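Local structure of lipid II:glycine glycyltransferase (Staphylococcus aureus, 6SNR) at residues A[40-45]-A[54-59]; A[4-9]-A[49-54]; A[70-75]-A[103-108]; A[21-26]-A[308-313]. The protein probably catalyses addition of the first glycine of the pentaglycine cross-bridge to the lysine of membrane-bound lipid II, with glycyl-tRNA as donor. All coordinates share one frame; numbering follows the deposited sequence.

Contact 1 of 4, residues A[40-45]-A[54-59]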
loop_
_atom_site.group_PDB
_atom_site.type_symbol
_atom_site.label_atom_id
_atom_site.label_comp_id
_atom_site.label_asym_id
_atom_site.label_seq_id
_atom_site.Cartn_x
_atom_site.Cartn_y
_atom_site.Cartn_z
ATOM N N ALA A 40 7.926 23.278 -1.930
ATOM C CA ALA A 40 9.067 22.423 -1.999
ATOM C C ALA A 40 10.342 23.062 -2.519
ATOM O O ALA A 40 10.304 23.965 -3.404
ATOM C CB ALA A 40 8.748 21.163 -2.834
ATOM N N ARG A 41 11.450 22.526 -2.040
ATOM C CA ARG A 41 12.790 22.846 -2.533
ATOM C C ARG A 41 13.581 21.582 -2.542
ATOM O O ARG A 41 13.312 20.685 -1.752
ATOM C CB ARG A 41 13.447 23.886 -1.630
ATOM C CG ARG A 41 12.784 25.253 -1.722
ATOM C CD ARG A 41 13.035 25.994 -3.051
ATOM N NE ARG A 41 14.445 26.135 -3.239
ATOM C CZ ARG A 41 15.189 27.090 -2.664
ATOM N NH1 ARG A 41 14.637 28.052 -1.929
ATOM N NH2 ARG A 41 16.492 27.087 -2.850
ATOM N N ARG A 42 14.541 21.460 -3.446
ATOM C CA ARG A 42 15.424 20.309 -3.520
ATOM C C ARG A 42 16.879 20.690 -3.319
ATOM O O ARG A 42 17.300 21.822 -3.638
ATOM C CB ARG A 42 15.253 19.536 -4.870
ATOM C CG ARG A 42 13.912 18.819 -5.019
ATOM C CD ARG A 42 14.009 17.787 -6.130
ATOM N NE ARG A 42 13.970 18.453 -7.470
ATOM C CZ ARG A 42 15.027 18.592 -8.277
ATOM N NH1 ARG A 42 16.244 18.227 -7.911
ATOM N NH2 ARG A 42 14.867 19.186 -9.472
ATOM N N ILE A 43 17.646 19.722 -2.851
ATOM C CA ILE A 43 19.119 19.764 -2.728
ATOM C C ILE A 43 19.677 18.457 -3.276
ATOM O O ILE A 43 19.029 17.409 -3.251
ATOM C CB ILE A 43 19.634 19.991 -1.294
ATOM C CG1 ILE A 43 19.086 18.945 -0.281
ATOM C CG2 ILE A 43 19.195 21.368 -0.816
ATOM C CD1 ILE A 43 19.589 19.069 1.169
ATOM N N ALA A 44 20.908 18.513 -3.776
ATOM C CA ALA A 44 21.652 17.344 -4.237
ATOM C C ALA A 44 23.107 17.624 -4.014
ATOM O O ALA A 44 23.540 18.759 -4.153
ATOM C CB ALA A 44 21.353 17.001 -5.689
ATOM N N VAL A 45 23.841 16.604 -3.613
ATOM C CA VAL A 45 25.300 16.673 -3.421
ATOM C C VAL A 45 25.985 15.447 -4.064
ATOM O O VAL A 45 25.390 14.373 -4.244
ATOM C CB VAL A 45 25.648 16.740 -1.921
ATOM C CG1 VAL A 45 25.004 17.927 -1.221
ATOM C CG2 VAL A 45 25.296 15.431 -1.237
ATOM N N VAL A 54 20.396 13.131 -2.068
ATOM C CA VAL A 54 19.438 14.159 -2.383
ATOM C C VAL A 54 18.460 14.322 -1.260
ATOM O O VAL A 54 18.415 13.476 -0.334
ATOM C CB VAL A 54 18.637 13.829 -3.665
ATOM C CG1 VAL A 54 19.591 13.582 -4.817
ATOM C CG2 VAL A 54 17.752 12.594 -3.442
ATOM N N ALA A 55 17.710 15.390 -1.319
ATOM C CA ALA A 55 16.612 15.593 -0.385
ATOM C C ALA A 55 15.620 16.581 -0.956
ATOM O O ALA A 55 15.980 17.544 -1.642
ATOM C CB ALA A 55 17.146 16.030 0.981
ATOM N N GLN A 56 14.353 16.314 -0.720
ATOM C CA GLN A 56 13.276 17.181 -1.014
ATOM C C GLN A 56 12.727 17.754 0.302
ATOM O O GLN A 56 12.329 17.027 1.204
ATOM C CB GLN A 56 12.168 16.402 -1.715
ATOM C CG GLN A 56 11.015 17.232 -2.069
ATOM C CD GLN A 56 10.113 16.514 -3.019
ATOM O OE1 GLN A 56 9.350 15.615 -2.623
ATOM N NE2 GLN A 56 10.218 16.871 -4.265
ATOM N N LEU A 57 12.788 19.059 0.419
ATOM C CA LEU A 57 12.377 19.817 1.615
ATOM C C LEU A 57 11.022 20.379 1.402
ATOM O O LEU A 57 10.756 21.046 0.371
ATOM C CB LEU A 57 13.386 20.993 1.854
ATOM C CG LEU A 57 14.797 20.703 2.347
ATOM C CD1 LEU A 57 15.599 19.681 1.599
ATOM C CD2 LEU A 57 15.555 22.046 2.396
ATOM N N LEU A 58 10.099 20.163 2.337
ATOM C CA LEU A 58 8.802 20.750 2.278
ATOM C C LEU A 58 8.726 21.791 3.373
ATOM O O LEU A 58 9.029 21.523 4.533
ATOM C CB LEU A 58 7.681 19.718 2.499
ATOM C CG LEU A 58 7.596 18.691 1.359
ATOM C CD1 LEU A 58 6.582 17.578 1.683
ATOM C CD2 LEU A 58 7.203 19.381 0.079
ATOM N N PHE A 59 8.250 22.959 3.000
ATOM C CA PHE A 59 8.009 24.059 3.958
ATOM C C PHE A 59 6.555 24.425 4.121
ATOM O O PHE A 59 5.789 24.471 3.137
ATOM C CB PHE A 59 8.769 25.342 3.443
ATOM C CG PHE A 59 10.237 25.223 3.500
ATOM C CD1 PHE A 59 10.962 25.609 4.595
ATOM C CD2 PHE A 59 10.966 24.758 2.413
ATOM C CE1 PHE A 59 12.327 25.488 4.636
ATOM C CE2 PHE A 59 12.318 24.622 2.459
ATOM C CZ PHE A 59 13.042 24.987 3.568
#
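Arg41 and Ile43 pair in antiparallel register with Leu57 and Ala55 in the beta hairpin formed by strands 39-47 and 50-61, toward one side of a mixed sheet. Arg41 and Leu57 form a hydrogen-bonded pair with two bonds, Arg41 N to Leu57 O at 2.9 Å and Leu57 N to Arg41 O at 2.8 Å. Ile43 N gives to Ala55 O at 3.0 Å, and the return bond from Ala55 N to Ile43 O is 3.1 Å long. Between them lies the non-hydrogen-bonded pair Arg42-Gln56, where Arg42 CA-H points at Ala55 O; Ala40-Leu58 and Ala44-Val54, of the same kind, flank the two. The sheet belongs to one of the two acetyltransferase-like (GNAT-like) halves expected of a FemABX protein, and each of its faces carries its own set of side chains. On the face of Ile43, Ala55 and Leu57, packed under helix 83-99, Ile43 holds CG1 between its backbone N and carbonyl carbon (chi1 55°). From there CG1 touches Ala55 CB at 3.7 Å and Leu57 CD1 at 4.0 Å, the Ile43 and Leu57 side chains crossing at about a right angle. The other face, lined by helices 8-17 and 27-33, brings Ala40 CB to 3.7 Å from Leu58 CD2 and Ala44 CB against Val54 CG1. Arg42 leaves this face with its chain bent near the guanidinium, whose NH2 is held by Asn8 OD1 and the backbone O of Ile6.

Contact 2 of 4, residues A[4-9]-A[49-54]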
loop_
_atom_site.group_PDB
_atom_site.type_symbol
_atom_site.label_atom_id
_atom_site.label_comp_id
_atom_site.label_asym_id
_atom_site.label_seq_id
_atom_site.Cartn_x
_atom_site.Cartn_y
_atom_site.Cartn_z
ATOM N N MET A 4 24.919 20.225 -6.262
ATOM C CA MET A 4 24.602 19.936 -7.660
ATOM C C MET A 4 23.180 20.324 -7.989
ATOM O O MET A 4 22.288 20.242 -7.137
ATOM C CB MET A 4 24.770 18.449 -7.936
ATOM C CG MET A 4 26.174 17.920 -7.733
ATOM S SD MET A 4 26.380 16.150 -7.913
ATOM C CE MET A 4 25.934 15.864 -9.623
ATOM N N HIS A 5 22.962 20.699 -9.242
ATOM C CA HIS A 5 21.662 20.922 -9.797
ATOM C C HIS A 5 21.334 19.721 -10.671
ATOM O O HIS A 5 22.062 19.406 -11.650
ATOM C CB HIS A 5 21.636 22.202 -10.652
ATOM C CG HIS A 5 20.397 22.374 -11.480
ATOM N ND1 HIS A 5 20.400 23.062 -12.689
ATOM C CD2 HIS A 5 19.125 21.922 -11.313
ATOM C CE1 HIS A 5 19.183 23.049 -13.200
ATOM N NE2 HIS A 5 18.395 22.345 -12.393
ATOM N N ILE A 6 20.269 19.029 -10.272
ATOM C CA ILE A 6 19.709 17.901 -11.038
ATOM C C ILE A 6 18.243 18.139 -11.328
ATOM O O ILE A 6 17.542 18.878 -10.606
ATOM C CB ILE A 6 19.984 16.552 -10.374
ATOM C CG1 ILE A 6 19.161 16.336 -9.089
ATOM C CG2 ILE A 6 21.449 16.473 -10.067
ATOM C CD1 ILE A 6 19.463 15.012 -8.428
ATOM N N THR A 7 17.738 17.534 -12.418
ATOM C CA THR A 7 16.394 17.754 -12.816
ATOM C C THR A 7 15.434 16.991 -11.905
ATOM O O THR A 7 15.880 16.121 -11.151
ATOM C CB THR A 7 16.113 17.265 -14.263
ATOM O OG1 THR A 7 16.252 15.848 -14.326
ATOM C CG2 THR A 7 17.087 17.948 -15.252
ATOM N N ASN A 8 14.158 17.300 -12.000
ATOM C CA ASN A 8 13.126 16.481 -11.258
ATOM C C ASN A 8 13.230 14.975 -11.569
ATOM O O ASN A 8 13.187 14.115 -10.660
ATOM C CB ASN A 8 11.705 16.973 -11.541
ATOM C CG ASN A 8 11.361 18.305 -10.864
ATOM O OD1 ASN A 8 12.199 19.020 -10.346
ATOM N ND2 ASN A 8 10.089 18.639 -10.896
ATOM N N GLN A 9 13.364 14.641 -12.863
ATOM C CA GLN A 9 13.470 13.239 -13.247
ATOM C C GLN A 9 14.735 12.576 -12.714
ATOM O O GLN A 9 14.715 11.448 -12.307
ATOM C CB GLN A 9 13.397 13.097 -14.770
ATOM C CG GLN A 9 12.043 13.372 -15.315
ATOM C CD GLN A 9 11.841 14.799 -15.621
ATOM O OE1 GLN A 9 12.689 15.666 -15.314
ATOM N NE2 GLN A 9 10.724 15.078 -16.288
ATOM N N GLY A 49 30.671 14.449 -10.824
ATOM C CA GLY A 49 29.447 14.354 -11.644
ATOM C C GLY A 49 28.457 13.269 -11.221
ATOM O O GLY A 49 27.439 13.047 -11.881
ATOM N N GLU A 50 28.777 12.566 -10.141
ATOM C CA GLU A 50 27.943 11.471 -9.649
ATOM C C GLU A 50 27.251 11.935 -8.371
ATOM O O GLU A 50 27.936 12.239 -7.391
ATOM C CB GLU A 50 28.838 10.274 -9.338
ATOM C CG GLU A 50 28.135 9.009 -8.865
ATOM C CD GLU A 50 29.137 7.901 -8.555
ATOM O OE1 GLU A 50 30.066 7.700 -9.375
ATOM O OE2 GLU A 50 29.014 7.247 -7.491
ATOM N N VAL A 51 25.920 11.929 -8.370
ATOM C CA VAL A 51 25.157 12.275 -7.155
ATOM C C VAL A 51 25.398 11.224 -6.048
ATOM O O VAL A 51 25.373 10.008 -6.319
ATOM C CB VAL A 51 23.650 12.329 -7.479
ATOM C CG1 VAL A 51 22.796 12.587 -6.211
ATOM C CG2 VAL A 51 23.339 13.367 -8.560
ATOM N N GLN A 52 25.608 11.673 -4.810
ATOM C CA GLN A 52 25.762 10.768 -3.640
ATOM C C GLN A 52 24.600 10.915 -2.639
ATOM O O GLN A 52 24.419 10.044 -1.773
ATOM C CB GLN A 52 27.114 10.954 -2.934
ATOM C CG GLN A 52 28.320 10.505 -3.758
ATOM C CD GLN A 52 29.611 10.584 -2.961
ATOM O OE1 GLN A 52 29.609 10.518 -1.724
ATOM N NE2 GLN A 52 30.731 10.730 -3.663
ATOM N N GLY A 53 23.807 11.979 -2.746
ATOM C CA GLY A 53 22.594 12.111 -1.882
ATOM C C GLY A 53 21.699 13.230 -2.361
ATOM O O GLY A 53 22.177 14.194 -2.969
ATOM N N VAL A 54 20.396 13.131 -2.068
ATOM C CA VAL A 54 19.438 14.159 -2.383
ATOM C C VAL A 54 18.460 14.322 -1.260
ATOM O O VAL A 54 18.415 13.476 -0.334
ATOM C CB VAL A 54 18.637 13.829 -3.665
ATOM C CG1 VAL A 54 19.591 13.582 -4.817
ATOM C CG2 VAL A 54 17.752 12.594 -3.442
#
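Met4 and Ile6, in the extended chain that leads into helix 8-17, lay their side chains against Val51 and Val54 of strand 50-61. Met4 runs straight as far as its sulfur and then turns: the last torsion, chi3 63°, swings CE back over Val51, 3.8 Å from Val51 CG2 and 3.9 Å from the carbonyl O of Gly49. SD itself rests 4.1 Å from Val51 CA. Ile6 works with both branches. CG2 meets the same Val51 methyl, CG2, at 3.9 Å, while CG1 takes the crowded position between backbone N and carbonyl carbon (chi1 71°) and carries CD1, fully outstretched, to Val54 CG1 at 3.9 Å. There the two side chains cross at about a right angle. At chi1 176° Val51 sets CG2 beside its own N, anti to the carbonyl carbon, and this one methyl receives both Met4 CE and Ile6 CG2. Just beyond it, Gln52 and Gly53 both face Val45 in a classic beta bulge. Phe14 of helix 8-17 touches both valines, and Thr7 N-caps that helix with its side chain. Polar ties run from this N-terminal segment to strand 39-47, among them a backbone bond between Met4 and Ala44. The two segments meet mainly through apolar side chains, with no hydrogen bond between them, so the fit depends on shape and dispersion.

Contact 3 of 4, residues A[70-75]-A[103-108]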
loop_
_atom_site.group_PDB
_atom_site.type_symbol
_atom_site.label_atom_id
_atom_site.label_comp_id
_atom_site.label_asym_id
_atom_site.label_seq_id
_atom_site.Cartn_x
_atom_site.Cartn_y
_atom_site.Cartn_z
ATOM N N CYS A 70 10.596 23.242 8.242
ATOM C CA CYS A 70 11.254 22.508 7.145
ATOM C C CYS A 70 11.121 21.026 7.423
ATOM O O CYS A 70 11.740 20.492 8.352
ATOM C CB CYS A 70 12.736 22.891 7.019
ATOM S SG CYS A 70 13.613 22.020 5.699
ATOM N N TYR A 71 10.325 20.319 6.610
ATOM C CA TYR A 71 10.125 18.899 6.836
ATOM C C TYR A 71 10.619 18.107 5.625
ATOM O O TYR A 71 10.084 18.286 4.508
ATOM C CB TYR A 71 8.655 18.631 7.119
ATOM C CG TYR A 71 8.270 17.176 7.352
ATOM C CD1 TYR A 71 9.140 16.266 7.953
ATOM C CD2 TYR A 71 7.046 16.709 6.866
ATOM C CE1 TYR A 71 8.797 14.917 8.110
ATOM C CE2 TYR A 71 6.688 15.362 7.025
ATOM C CZ TYR A 71 7.557 14.494 7.667
ATOM O OH TYR A 71 7.191 13.147 7.771
ATOM N N ILE A 72 11.619 17.294 5.857
ATOM C CA ILE A 72 12.251 16.429 4.837
ATOM C C ILE A 72 11.642 15.051 5.022
ATOM O O ILE A 72 12.224 14.179 5.668
ATOM C CB ILE A 72 13.786 16.396 4.915
ATOM C CG1 ILE A 72 14.358 17.835 4.940
ATOM C CG2 ILE A 72 14.386 15.582 3.755
ATOM C CD1 ILE A 72 15.858 17.959 4.921
ATOM N N SER A 73 10.453 14.874 4.450
ATOM C CA SER A 73 9.596 13.675 4.781
ATOM C C SER A 73 10.176 12.416 4.140
ATOM O O SER A 73 10.260 12.278 2.893
ATOM C CB SER A 73 8.140 13.897 4.310
ATOM O OG SER A 73 8.036 14.254 2.910
ATOM N N ARG A 74 10.621 11.475 4.990
ATOM C CA ARG A 74 11.349 10.272 4.581
ATOM C C ARG A 74 12.676 10.535 3.823
ATOM O O ARG A 74 13.182 9.691 3.116
ATOM C CB ARG A 74 10.431 9.313 3.802
ATOM C CG ARG A 74 9.302 8.732 4.669
ATOM C CD ARG A 74 9.837 7.614 5.481
ATOM N NE ARG A 74 8.794 6.894 6.236
ATOM C CZ ARG A 74 8.771 6.728 7.559
ATOM N NH1 ARG A 74 9.695 7.275 8.341
ATOM N NH2 ARG A 74 7.782 5.949 8.066
ATOM N N GLY A 75 13.265 11.706 4.067
ATOM C CA GLY A 75 14.661 11.992 3.706
ATOM C C GLY A 75 15.495 12.199 4.946
ATOM O O GLY A 75 14.994 11.960 6.062
ATOM N N TYR A 103 11.970 27.128 11.930
ATOM C CA TYR A 103 12.383 26.957 13.337
ATOM C C TYR A 103 13.179 25.669 13.549
ATOM O O TYR A 103 13.848 25.507 14.581
ATOM C CB TYR A 103 11.168 27.039 14.276
ATOM C CG TYR A 103 10.243 25.861 14.208
ATOM C CD1 TYR A 103 10.525 24.696 14.917
ATOM C CD2 TYR A 103 9.092 25.909 13.450
ATOM C CE1 TYR A 103 9.636 23.614 14.866
ATOM C CE2 TYR A 103 8.208 24.832 13.394
ATOM C CZ TYR A 103 8.502 23.699 14.079
ATOM O OH TYR A 103 7.615 22.632 14.034
ATOM N N ALA A 104 13.135 24.738 12.572
ATOM C CA ALA A 104 13.864 23.467 12.617
ATOM C C ALA A 104 13.802 22.775 11.239
ATOM O O ALA A 104 12.921 23.128 10.448
ATOM C CB ALA A 104 13.217 22.531 13.655
ATOM N N ILE A 105 14.706 21.827 11.086
ATOM C CA ILE A 105 14.770 20.884 9.957
ATOM C C ILE A 105 14.484 19.506 10.559
ATOM O O ILE A 105 15.250 18.984 11.354
ATOM C CB ILE A 105 16.152 20.846 9.304
ATOM C CG1 ILE A 105 16.473 22.205 8.672
ATOM C CG2 ILE A 105 16.235 19.720 8.258
ATOM C CD1 ILE A 105 17.943 22.363 8.412
ATOM N N LYS A 106 13.374 18.934 10.118
ATOM C CA LYS A 106 12.870 17.664 10.665
ATOM C C LYS A 106 13.081 16.576 9.622
ATOM O O LYS A 106 12.602 16.729 8.473
ATOM C CB LYS A 106 11.384 17.804 10.981
ATOM C CG LYS A 106 10.710 16.499 11.521
ATOM C CD LYS A 106 9.268 16.727 11.820
ATOM C CE LYS A 106 9.041 17.733 12.923
ATOM N NZ LYS A 106 9.613 17.318 14.240
ATOM N N ILE A 107 13.693 15.459 10.040
ATOM C CA ILE A 107 13.886 14.343 9.102
ATOM C C ILE A 107 13.398 13.027 9.737
ATOM O O ILE A 107 13.232 12.934 10.964
ATOM C CB ILE A 107 15.342 14.165 8.688
ATOM C CG1 ILE A 107 16.191 13.654 9.880
ATOM C CG2 ILE A 107 15.966 15.451 8.119
ATOM C CD1 ILE A 107 17.589 13.290 9.529
ATOM N N ASP A 108 13.125 12.035 8.880
ATOM C CA ASP A 108 12.541 10.760 9.338
ATOM C C ASP A 108 12.799 9.653 8.292
ATOM O O ASP A 108 11.846 9.083 7.733
ATOM C CB ASP A 108 11.046 10.876 9.766
ATOM C CG ASP A 108 10.124 11.500 8.756
ATOM O OD1 ASP A 108 10.567 11.956 7.677
ATOM O OD2 ASP A 108 8.933 11.632 9.012
#
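Asp108, Cys70 and Tyr71 give up most surface where strand 68-78 runs parallel to strand 102-107, the two strands joined through helix 83-99 in a beta-alpha-beta unit. Asp108, just past the second strand, is gripped through both carboxylate oxygens and its backbone. Its OD2 takes a 2.6 Å bond from Tyr71 OH on the syn lone pair. Its OD1 is met from above the carboxylate plane by Arg74 N at 2.7 Å, within the type II turn Ile72-Gly75. Arg74 NH1 then reaches Asp108 O at 2.9 Å, with that oxygen in the guanidinium plane. Tyr71 extends with CG anti to its N (chi1 179°) along the sheet face it shares with Lys106, and its ring and the Asp108 carboxylate stand 60° apart. Lys106 CD lies 3.9 Å from ring atom CD1 of Tyr71, and Ser73 CB lies over a face of the ring near its rim. Gln143 is a second partner of Tyr71 OH, while the Lys106 ammonium turns away to Asp389, Glu387 and Glu401. Cys70 begins the ladder: its N gives to Ala104 O at 3.2 Å and its O receives Lys106 N at 2.9 Å, before Ile72 N bonds to Lys106 O. Its SG rests 4.1 Å from Ile105 CG1 on the opposite face, beside Ile72 and Ile107. Two donors, Tyr71 OH and Arg74 N, hold the buried carboxylate by separate oxygens and should limit its rotation, while Arg74 NH1 holds the backbone O, so the strand end and the turn are tied by directional bonds.

Contact 4 of 4, residues A[21-26]-A[308-313]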
loop_
_atom_site.group_PDB
_atom_site.type_symbol
_atom_site.label_atom_id
_atom_site.label_comp_id
_atom_site.label_asym_id
_atom_site.label_seq_id
_atom_site.Cartn_x
_atom_site.Cartn_y
_atom_site.Cartn_z
ATOM N N GLY A 21 15.582 5.527 -0.428
ATOM C CA GLY A 21 14.520 6.224 -1.104
ATOM C C GLY A 21 13.136 5.901 -0.580
ATOM O O GLY A 21 12.960 4.951 0.197
ATOM N N ASP A 22 12.166 6.727 -0.950
ATOM C CA ASP A 22 10.792 6.565 -0.449
ATOM C C ASP A 22 9.885 7.378 -1.324
ATOM O O ASP A 22 10.294 8.443 -1.876
ATOM C CB ASP A 22 10.643 7.002 1.025
ATOM C CG ASP A 22 9.330 6.545 1.635
ATOM O OD1 ASP A 22 9.275 5.310 1.944
ATOM O OD2 ASP A 22 8.367 7.323 1.730
ATOM N N LEU A 23 8.631 6.947 -1.402
ATOM C CA LEU A 23 7.548 7.702 -2.023
ATOM C C LEU A 23 7.516 9.202 -1.579
ATOM O O LEU A 23 7.269 10.106 -2.400
ATOM C CB LEU A 23 6.212 7.044 -1.678
ATOM C CG LEU A 23 4.939 7.686 -2.130
ATOM C CD1 LEU A 23 4.867 7.649 -3.653
ATOM C CD2 LEU A 23 3.702 7.048 -1.463
ATOM N N LEU A 24 7.723 9.468 -0.286
ATOM C CA LEU A 24 7.529 10.808 0.243
ATOM C C LEU A 24 8.666 11.779 -0.141
ATOM O O LEU A 24 8.545 12.960 0.165
ATOM C CB LEU A 24 7.328 10.746 1.775
ATOM C CG LEU A 24 6.184 9.915 2.327
ATOM C CD1 LEU A 24 5.815 10.293 3.777
ATOM C CD2 LEU A 24 4.982 9.667 1.452
ATOM N N GLN A 25 9.700 11.281 -0.849
ATOM C CA GLN A 25 10.771 12.101 -1.409
ATOM C C GLN A 25 10.654 12.337 -2.922
ATOM O O GLN A 25 11.542 12.980 -3.511
ATOM C CB GLN A 25 12.129 11.579 -1.040
ATOM C CG GLN A 25 12.472 11.767 0.444
ATOM C CD GLN A 25 12.759 13.242 0.725
ATOM O OE1 GLN A 25 11.956 14.014 1.354
ATOM N NE2 GLN A 25 13.836 13.638 0.207
ATOM N N LEU A 26 9.613 11.807 -3.539
ATOM C CA LEU A 26 9.407 12.018 -4.998
ATOM C C LEU A 26 8.835 13.386 -5.289
ATOM O O LEU A 26 7.980 13.909 -4.564
ATOM C CB LEU A 26 8.475 10.935 -5.599
ATOM C CG LEU A 26 8.979 9.495 -5.492
ATOM C CD1 LEU A 26 7.947 8.561 -6.132
ATOM C CD2 LEU A 26 10.322 9.352 -6.182
ATOM N N LEU A 308 -5.885 1.872 -3.410
ATOM C CA LEU A 308 -4.828 2.612 -4.076
ATOM C C LEU A 308 -3.452 2.047 -3.726
ATOM O O LEU A 308 -3.148 1.870 -2.541
ATOM C CB LEU A 308 -4.947 4.061 -3.653
ATOM C CG LEU A 308 -6.070 4.913 -4.248
ATOM C CD1 LEU A 308 -6.187 6.262 -3.519
ATOM C CD2 LEU A 308 -5.852 5.142 -5.724
ATOM N N LEU A 309 -2.637 1.773 -4.757
ATOM C CA LEU A 309 -1.323 1.147 -4.671
ATOM C C LEU A 309 -0.313 2.137 -5.245
ATOM O O LEU A 309 -0.493 2.618 -6.352
ATOM C CB LEU A 309 -1.273 -0.124 -5.516
ATOM C CG LEU A 309 0.002 -0.933 -5.566
ATOM C CD1 LEU A 309 0.309 -1.493 -4.191
ATOM C CD2 LEU A 309 -0.060 -2.040 -6.633
ATOM N N MET A 310 0.694 2.505 -4.448
ATOM C CA MET A 310 1.734 3.464 -4.883
ATOM C C MET A 310 3.051 2.799 -5.056
ATOM O O MET A 310 3.292 1.714 -4.519
ATOM C CB MET A 310 1.920 4.574 -3.816
ATOM C CG MET A 310 0.673 5.152 -3.238
ATOM S SD MET A 310 -0.547 5.706 -4.424
ATOM C CE MET A 310 -1.830 4.586 -4.077
ATOM N N PHE A 311 3.999 3.440 -5.761
ATOM C CA PHE A 311 5.322 2.888 -5.962
ATOM C C PHE A 311 6.410 3.954 -5.837
ATOM O O PHE A 311 6.188 5.131 -6.201
ATOM C CB PHE A 311 5.521 2.333 -7.366
ATOM C CG PHE A 311 4.655 1.126 -7.662
ATOM C CD1 PHE A 311 3.377 1.270 -8.161
ATOM C CD2 PHE A 311 5.150 -0.109 -7.411
ATOM C CE1 PHE A 311 2.577 0.128 -8.424
ATOM C CE2 PHE A 311 4.389 -1.236 -7.663
ATOM C CZ PHE A 311 3.102 -1.119 -8.156
ATOM N N ALA A 312 7.555 3.499 -5.401
ATOM C CA ALA A 312 8.812 4.259 -5.450
ATOM C C ALA A 312 9.936 3.302 -5.700
ATOM O O ALA A 312 10.552 2.780 -4.784
ATOM C CB ALA A 312 9.021 5.081 -4.152
ATOM N N GLY A 313 10.201 2.981 -6.981
ATOM C CA GLY A 313 11.208 2.005 -7.272
ATOM C C GLY A 313 10.797 0.618 -6.834
ATOM O O GLY A 313 9.660 0.188 -7.138
#
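Leu23 swings its CG opposite the backbone N (chi1 176°), which brings CD2 to 3.9 Å from Met310 CB on strand 302-312 and CD1 to 3.8 Å from the carbonyl O of Phe311. Met310 meets the CD2 methyl with CB and CG, and bends at chi2 and chi3 carry its sulfur end away. Leu26, with chi1 -61° and its outer chain straight, stretches CD1 to 4.1 Å from Ala312 CB, the same methyl that presses on the backbone of Leu23, where it lies 3.3 Å from the N atom. The loop that presents these leucines is a short 3-10 turn, opened by an Asx turn: Asp22 OD2 accepts from Leu24 N at 3.0 Å. Leu26 follows as the N-cap residue of helix 27-33. Through this loop the part of the chain with the N-terminal sheet, probably one of the two GNAT-like halves of a FemABX protein, touches the C-terminal end of strand 302-312, an inner strand of the second sheet, near its turn into strand 315-323. The polar atoms of the loop find partners on the adjacent strand: Asp22 OD1 and Leu23 N both bond to Tyr317 OH, and Gly21 O takes the ammonium of Lys315.

Overall arrangement
Contacts 1 and 3 are buried strand pairings in one sheet, antiparallel and parallel respectively, linked by the backbone bond between Leu58 and Tyr71. Contact 2 sits beside contact 1, shares Val54 and strand 50-61 with it, and is partly exposed, packing mainly apolar side chains beside the hairpin's turn end. Contact 4 is the one nearest the chain's centre, about 17 Å from contact 3 between centres, and brings in a strand of the second sheet. It is buried yet also apolar across its segments. Ser73 OG, bonded to Leu24 O, ties contacts 3 and 4. Backbone ladders thus hold each sheet pairing, buried side-chain bonds reinforce contact 3, and methyl packing serves contacts 2 and 4.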